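Local atomic coordinates of RNA polymerase II subunit A C-terminal domain phosphatase SSU72 (Homo sapiens, PDB entry 4H3K), a protein that removes phosphate from serine residues of the C-terminal domain of RNA polymerase II and takes part in RNA processing, termination and pre-mRNA polyadenylation. Residues Arg54-Val62 / Pro115-Phe125. The protein carries 1 engineered substitution. Residues are numbered along the deposited sequence; the frame is centred on the assembly and turned at random.
Sequences RSFGTGTHV and PERFQNCKDLF
R54 reaches from strand 52-57, an edge strand of the five-stranded sheet (four parallel, one antiparallel) in this alpha/beta fold, into a salt-bridge network with two acids of the loop leading into strand 127-130. Its chain, bent at chi2 and chi3, spreads the guanidinium between them: NH2 makes a weak salt-bridge bond to E116 OE1 (N-H...O angle 130°), and NH1 forms a salt bridge with D123 OD2 modelled at 2.5 Å, too short to be taken at face value. The water that accepts from R54 NE and from the backbone N of S55 donates to E116 OE2 at 2.9 Å, so this carboxylate is tied to strand backbone as well; K112 is its second cationic partner. S55 turns away, its OG bonded to H43.

F56 gathers the apolar side chains of the contact. F118 directs its edge at the F56 face, a T-shaped pair with planes at 90° and centroids 5.7 Å apart, while F125 CZ meets the F56 rim 3.7 Å from CE2. C121 CB lies 3.5 Å from F56 CE1, and C121 SG approaches the ring obliquely, 4.8 Å from its centroid.

G57 forms a single beta bridge with R117: G57 N donates to E116 O (2.8 Å), and F118 N returns a nearly straight bond to G57 O (169°). T58 sets CG2 alongside F118 CB, its OG1 bonded to Q138 of helix 133-145. Beyond the loop 58-61, V62 CG2 rests 4.0 Å from CG of the P115 ring.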
# COMPACT_ATOMS: atom_id res chain seq x y z
N ARG B 54 2.00 10.53 13.11
CA ARG B 54 0.78 10.27 13.83
C ARG B 54 1.06 9.02 14.67
O ARG B 54 2.00 8.26 14.40
CB ARG B 54 -0.39 10.01 12.87
CG ARG B 54 -0.67 11.08 11.80
CD ARG B 54 -1.86 11.97 12.10
NE ARG B 54 -2.94 11.34 12.90
CZ ARG B 54 -4.10 10.87 12.43
NH1 ARG B 54 -4.39 10.90 11.13
NH2 ARG B 54 -4.98 10.36 13.27
N SER B 55 0.24 8.81 15.69
CA SER B 55 0.45 7.69 16.57
C SER B 55 -0.87 7.04 16.93
O SER B 55 -1.92 7.70 16.93
CB SER B 55 1.19 8.15 17.83
OG SER B 55 0.38 8.99 18.60
N PHE B 56 -0.82 5.74 17.23
CA PHE B 56 -2.03 4.93 17.40
C PHE B 56 -1.75 3.81 18.36
O PHE B 56 -0.59 3.52 18.67
CB PHE B 56 -2.47 4.31 16.05
CG PHE B 56 -2.72 5.31 14.97
CD1 PHE B 56 -3.95 5.95 14.88
CD2 PHE B 56 -1.70 5.62 14.04
CE1 PHE B 56 -4.19 6.90 13.88
CE2 PHE B 56 -1.92 6.55 13.05
CZ PHE B 56 -3.17 7.19 12.95
N GLY B 57 -2.83 3.17 18.81
CA GLY B 57 -2.73 1.91 19.54
C GLY B 57 -3.59 0.84 18.84
O GLY B 57 -4.59 1.16 18.22
N THR B 58 -3.18 -0.42 18.93
CA THR B 58 -3.98 -1.50 18.36
C THR B 58 -4.75 -2.30 19.40
O THR B 58 -5.53 -3.18 19.03
CB THR B 58 -3.12 -2.51 17.61
OG1 THR B 58 -2.06 -2.94 18.47
CG2 THR B 58 -2.56 -1.88 16.31
N GLY B 59 -4.53 -2.02 20.69
CA GLY B 59 -5.19 -2.78 21.75
C GLY B 59 -6.70 -2.63 21.72
O GLY B 59 -7.25 -1.63 21.21
N THR B 60 -7.39 -3.63 22.28
CA THR B 60 -8.83 -3.57 22.46
C THR B 60 -9.25 -2.43 23.39
O THR B 60 -10.36 -1.90 23.30
CB THR B 60 -9.32 -4.94 23.01
OG1 THR B 60 -8.96 -5.97 22.04
CG2 THR B 60 -10.80 -4.96 23.17
N HIS B 61 -8.36 -2.07 24.31
CA HIS B 61 -8.62 -1.05 25.32
C HIS B 61 -7.29 -0.44 25.76
O HIS B 61 -6.22 -0.94 25.41
CB HIS B 61 -9.33 -1.66 26.53
CG HIS B 61 -8.61 -2.85 27.10
ND1 HIS B 61 -7.69 -2.74 28.12
CD2 HIS B 61 -8.65 -4.16 26.76
CE1 HIS B 61 -7.21 -3.94 28.40
NE2 HIS B 61 -7.77 -4.81 27.58
N VAL B 62 -7.38 0.61 26.55
CA VAL B 62 -6.23 1.32 27.06
C VAL B 62 -5.90 0.77 28.43
O VAL B 62 -6.78 0.55 29.26
CB VAL B 62 -6.53 2.82 27.18
CG1 VAL B 62 -5.42 3.58 27.95
CG2 VAL B 62 -6.73 3.40 25.78
N PRO B 115 -6.08 9.04 23.13
CA PRO B 115 -5.42 7.96 22.38
C PRO B 115 -6.29 7.58 21.18
O PRO B 115 -7.50 7.74 21.23
CB PRO B 115 -5.35 6.83 23.40
CG PRO B 115 -6.47 7.08 24.35
CD PRO B 115 -6.48 8.60 24.48
N GLU B 116 -5.66 7.14 20.09
CA GLU B 116 -6.36 6.79 18.87
C GLU B 116 -6.14 5.32 18.49
O GLU B 116 -5.01 4.83 18.56
CB GLU B 116 -5.91 7.70 17.71
CG GLU B 116 -6.22 9.20 17.98
CD GLU B 116 -5.51 10.11 17.00
OE1 GLU B 116 -6.18 10.63 16.11
OE2 GLU B 116 -4.29 10.31 17.10
N ARG B 117 -7.23 4.64 18.12
CA ARG B 117 -7.17 3.28 17.63
C ARG B 117 -6.74 3.25 16.17
O ARG B 117 -7.39 3.89 15.31
CB ARG B 117 -8.54 2.59 17.71
CG ARG B 117 -9.08 2.42 19.11
CD ARG B 117 -10.34 1.49 19.18
NE ARG B 117 -10.36 0.30 18.30
CZ ARG B 117 -9.61 -0.80 18.45
NH1 ARG B 117 -8.72 -0.89 19.42
NH2 ARG B 117 -9.77 -1.82 17.62
N PHE B 118 -5.68 2.50 15.89
CA PHE B 118 -5.22 2.30 14.51
C PHE B 118 -6.33 1.79 13.57
O PHE B 118 -6.48 2.25 12.43
CB PHE B 118 -4.07 1.28 14.50
CG PHE B 118 -3.45 1.11 13.14
CD1 PHE B 118 -2.41 1.94 12.74
CD2 PHE B 118 -3.89 0.11 12.29
CE1 PHE B 118 -1.83 1.78 11.47
CE2 PHE B 118 -3.32 -0.07 11.04
CZ PHE B 118 -2.29 0.78 10.62
N GLN B 119 -7.08 0.82 14.05
CA GLN B 119 -8.10 0.17 13.22
C GLN B 119 -9.21 1.15 12.81
O GLN B 119 -9.97 0.86 11.89
CB GLN B 119 -8.67 -1.07 13.91
CG GLN B 119 -7.64 -2.17 14.16
CD GLN B 119 -6.92 -2.13 15.53
OE1 GLN B 119 -6.54 -3.17 16.03
NE2 GLN B 119 -6.73 -0.94 16.10
N ASN B 120 -9.27 2.32 13.46
CA ASN B 120 -10.30 3.35 13.14
C ASN B 120 -9.86 4.41 12.18
O ASN B 120 -10.70 5.16 11.67
CB ASN B 120 -10.81 4.07 14.38
CG ASN B 120 -11.54 3.17 15.32
OD1 ASN B 120 -12.13 2.16 14.91
ND2 ASN B 120 -11.50 3.51 16.60
N CYS B 121 -8.56 4.53 11.96
CA CYS B 121 -8.06 5.61 11.10
C CYS B 121 -7.90 5.16 9.66
O CYS B 121 -7.75 3.97 9.38
CB CYS B 121 -6.74 6.17 11.62
SG CYS B 121 -6.27 7.75 10.85
N LYS B 122 -7.89 6.15 8.76
CA LYS B 122 -7.91 5.96 7.31
C LYS B 122 -6.83 6.79 6.59
O LYS B 122 -6.92 7.02 5.38
CB LYS B 122 -9.30 6.36 6.78
CG LYS B 122 -9.76 7.82 7.15
CD LYS B 122 -9.25 8.29 8.55
CE LYS B 122 -10.22 9.22 9.26
NZ LYS B 122 -9.79 10.64 9.13
N ASP B 123 -5.82 7.25 7.34
CA ASP B 123 -4.73 8.08 6.80
C ASP B 123 -3.69 7.23 6.05
O ASP B 123 -3.58 6.05 6.32
CB ASP B 123 -4.04 8.79 7.96
CG ASP B 123 -3.85 10.26 7.70
OD1 ASP B 123 -3.56 10.63 6.55
OD2 ASP B 123 -4.01 11.04 8.68
N LEU B 124 -2.94 7.85 5.13
CA LEU B 124 -1.85 7.15 4.44
C LEU B 124 -0.48 7.50 5.01
O LEU B 124 -0.21 8.67 5.32
CB LEU B 124 -1.85 7.42 2.93
CG LEU B 124 -3.17 7.26 2.15
CD1 LEU B 124 -2.98 7.55 0.66
CD2 LEU B 124 -3.72 5.86 2.36
N PHE B 125 0.37 6.48 5.14
CA PHE B 125 1.76 6.66 5.56
C PHE B 125 2.74 6.02 4.57
O PHE B 125 2.37 5.18 3.74
CB PHE B 125 1.93 6.05 6.96
CG PHE B 125 0.97 6.61 7.94
CD1 PHE B 125 1.20 7.87 8.50
CD2 PHE B 125 -0.20 5.95 8.23
CE1 PHE B 125 0.31 8.42 9.40
CE2 PHE B 125 -1.14 6.52 9.12
CZ PHE B 125 -0.87 7.75 9.70
O HOH W 1 -1.77 11.00 15.91